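Local coordinates for protein 2,3-dihydroxy-2,3-dihydrophenylpropionate dehydrogenase (Pseudomonas sp. MC1, PDB 5XTF) that oxidises the cis-dihydrodiol of naphthalene to 1,2-dihydroxynaphthalene with NAD(+), as a tetrameric member of the short-chain dehydrogenase/reductase family, at residues V155-V160 / V199-T204. Sequence-based numbering, arbitrary orientation.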
ATOM      1  N   VAL B 155       4.989  -1.719 -20.449  1.00 19.43           N
ATOM      2  CA  VAL B 155       3.762  -1.372 -19.738  1.00 19.71           C
ATOM      3  C   VAL B 155       2.922  -2.625 -19.656  1.00 21.31           C
ATOM      4  O   VAL B 155       2.655  -3.258 -20.682  1.00 20.33           O
ATOM      5  CB  VAL B 155       2.959  -0.251 -20.415  1.00 21.84           C
ATOM      6  CG1 VAL B 155       1.839   0.205 -19.485  1.00 21.59           C
ATOM      7  CG2 VAL B 155       3.862   0.907 -20.793  1.00 23.84           C
ATOM      8  N   MET B 156       2.524  -2.996 -18.441  1.00 19.34           N
ATOM      9  CA  MET B 156       1.624  -4.107 -18.216  1.00 18.46           C
ATOM     10  C   MET B 156       0.248  -3.587 -17.838  1.00 18.97           C
ATOM     11  O   MET B 156       0.108  -2.548 -17.184  1.00 18.81           O
ATOM     12  CB  MET B 156       2.139  -5.029 -17.111  1.00 20.50           C
ATOM     13  CG  MET B 156       3.364  -5.846 -17.493  1.00 21.26           C
ATOM     14  SD  MET B 156       4.106  -6.677 -16.071  1.00 28.47           S
ATOM     15  CE  MET B 156       5.344  -5.499 -15.557  1.00 26.75           C
ATOM     16  N   THR B 157      -0.769  -4.312 -18.260  1.00 16.44           N
ATOM     17  CA  THR B 157      -2.118  -4.064 -17.782  1.00 19.16           C
ATOM     18  C   THR B 157      -2.305  -4.836 -16.474  1.00 22.44           C
ATOM     19  O   THR B 157      -2.252  -6.075 -16.452  1.00 20.79           O
ATOM     20  CB  THR B 157      -3.148  -4.476 -18.837  1.00 25.29           C
ATOM     21  OG1 THR B 157      -3.022  -3.639 -19.999  1.00 24.74           O
ATOM     22  CG2 THR B 157      -4.557  -4.378 -18.288  1.00 22.24           C
ATOM     23  N   ALA B 158      -2.465  -4.099 -15.379  1.00 21.23           N
ATOM     24  CA  ALA B 158      -2.863  -4.670 -14.102  1.00 24.91           C
ATOM     25  C   ALA B 158      -4.382  -4.631 -14.041  1.00 25.65           C
ATOM     26  O   ALA B 158      -5.036  -5.034 -15.006  1.00 27.37           O
ATOM     27  CB  ALA B 158      -2.220  -3.909 -12.942  1.00 21.43           C
ATOM     28  N   SER B 159      -4.954  -4.116 -12.952  1.00 28.06           N
ATOM     29  CA  SER B 159      -6.404  -4.131 -12.754  1.00 29.78           C
ATOM     30  C   SER B 159      -6.738  -3.415 -11.444  1.00 34.36           C
ATOM     31  O   SER B 159      -5.884  -3.272 -10.561  1.00 33.72           O
ATOM     32  CB  SER B 159      -6.937  -5.576 -12.739  1.00 32.15           C
ATOM     33  OG  SER B 159      -8.319  -5.642 -12.463  1.00 34.20           O
ATOM     34  N   VAL B 160      -7.993  -2.965 -11.321  1.00 34.98           N
ATOM     35  CA  VAL B 160      -8.447  -2.498 -10.010  1.00 33.92           C
ATOM     36  C   VAL B 160      -8.404  -3.649  -9.021  1.00 37.65           C
ATOM     37  O   VAL B 160      -8.235  -3.440  -7.811  1.00 36.50           O
ATOM     38  CB  VAL B 160      -9.858  -1.870 -10.078  1.00 37.65           C
ATOM     39  CG1 VAL B 160     -10.902  -2.912 -10.420  1.00 39.18           C
ATOM     40  CG2 VAL B 160     -10.210  -1.184  -8.750  1.00 35.56           C
ATOM     41  N   VAL B 199      -0.658  -0.021 -15.763  1.00 17.80           N
ATOM     42  CA  VAL B 199      -1.922   0.688 -15.675  1.00 21.80           C
ATOM     43  C   VAL B 199      -2.941  -0.259 -15.057  1.00 21.36           C
ATOM     44  O   VAL B 199      -3.029  -1.419 -15.463  1.00 21.05           O
ATOM     45  CB  VAL B 199      -2.401   1.153 -17.062  1.00 18.64           C
ATOM     46  CG1 VAL B 199      -3.722   1.868 -16.943  1.00 20.21           C
ATOM     47  CG2 VAL B 199      -1.370   2.030 -17.701  1.00 17.75           C
ATOM     48  N   SER B 200      -3.712   0.232 -14.085  1.00 21.89           N
ATOM     49  CA  SER B 200      -4.740  -0.576 -13.433  1.00 23.29           C
ATOM     50  C   SER B 200      -6.116  -0.039 -13.779  1.00 25.22           C
ATOM     51  O   SER B 200      -6.659   0.798 -13.050  1.00 28.19           O
ATOM     52  CB  SER B 200      -4.540  -0.586 -11.918  1.00 27.55           C
ATOM     53  OG  SER B 200      -3.370  -1.292 -11.583  1.00 30.88           O
ATOM     54  N   PRO B 201      -6.722  -0.476 -14.874  1.00 28.49           N
ATOM     55  CA  PRO B 201      -8.073  -0.017 -15.204  1.00 30.19           C
ATOM     56  C   PRO B 201      -9.125  -0.771 -14.405  1.00 34.07           C
ATOM     57  O   PRO B 201      -8.870  -1.826 -13.817  1.00 37.16           O
ATOM     58  CB  PRO B 201      -8.185  -0.331 -16.699  1.00 30.76           C
ATOM     59  CG  PRO B 201      -7.284  -1.531 -16.867  1.00 26.34           C
ATOM     60  CD  PRO B 201      -6.136  -1.307 -15.939  1.00 24.21           C
ATOM     61  N   GLY B 202     -10.330  -0.213 -14.385  1.00 31.75           N
ATOM     62  CA  GLY B 202     -11.407  -0.882 -13.681  1.00 37.07           C
ATOM     63  C   GLY B 202     -12.771  -0.323 -14.006  1.00 43.23           C
ATOM     64  O   GLY B 202     -12.878   0.856 -14.350  1.00 47.27           O
ATOM     65  N   GLY B 203     -13.818  -1.141 -13.905  1.00 47.69           N
ATOM     66  CA  GLY B 203     -15.173  -0.676 -14.162  1.00 50.12           C
ATOM     67  C   GLY B 203     -15.389  -0.168 -15.573  1.00 53.55           C
ATOM     68  O   GLY B 203     -15.952   0.912 -15.792  1.00 51.67           O
ATOM     69  N   THR B 204     -14.937  -0.957 -16.541  1.00 56.86           N
ATOM     70  CA  THR B 204     -15.001  -0.604 -17.950  1.00 58.71           C
ATOM     71  C   THR B 204     -16.304  -1.089 -18.574  1.00 63.16           C
ATOM     72  O   THR B 204     -17.348  -1.108 -17.918  1.00 61.98           O
ATOM     73  CB  THR B 204     -13.815  -1.213 -18.697  1.00 63.59           C
ATOM     74  OG1 THR B 204     -13.575  -2.540 -18.192  1.00 66.60           O
ATOM     75  CG2 THR B 204     -12.559  -0.339 -18.538  1.00 49.15           C
TER
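T157 and V199 pair as parallel neighbours at the C-terminal ends of strands 153-157 and 195-201, held by backbone bonds on both sides of T157. V199 N reaches M156 O at 3.0 Å, nearly in line with the carbonyl (171° at O). A158 N returns to V199 O at 2.7 Å, its donor tilted from the carbonyl plane. Past the end of strand 153-157, V160 N bonds the O of P201, the last residue of the other strand, at 2.9 Å, more bent, its N-H standing above the carbonyl plane.

Packing is tight around S200. S200 OG, turned anti to the carbonyl carbon (chi1 -68°), lies 3.2 Å from A158 CB while bonding to H163, and S200 CB presses on S159 O at 3.3 Å. Further along, V160 CG1 lies over G202 CA at 3.9 Å, an ordinary contact. On the face carrying T157 and V199 the fit is looser: T157 CG2 lies 4.2 Å from P201 CD, the two side chains crossing at about a right angle, and V155 CG1 meets V199 CG2 at 4.1 Å. G203 and T204, partly exposed, swing clear of segment 155-160; T204, poorly ordered, is an NAD(+)-binding residue whose cofactor is absent here.

Both strands end at the C-terminal edge of the Rossmann-fold sheet, where SDR enzymes bind the dinucleotide. T157 OG1 bonds N104 and Y250, and A158 O bonds K176; N104 and K176 both bind NAD(+). Helix 170-190, the helix of this beta-alpha-beta crossover, covers M156 on one face, helix 248-254 covers V155 and V199 on the other, and strands 100-103 and 266-269 flank the pair.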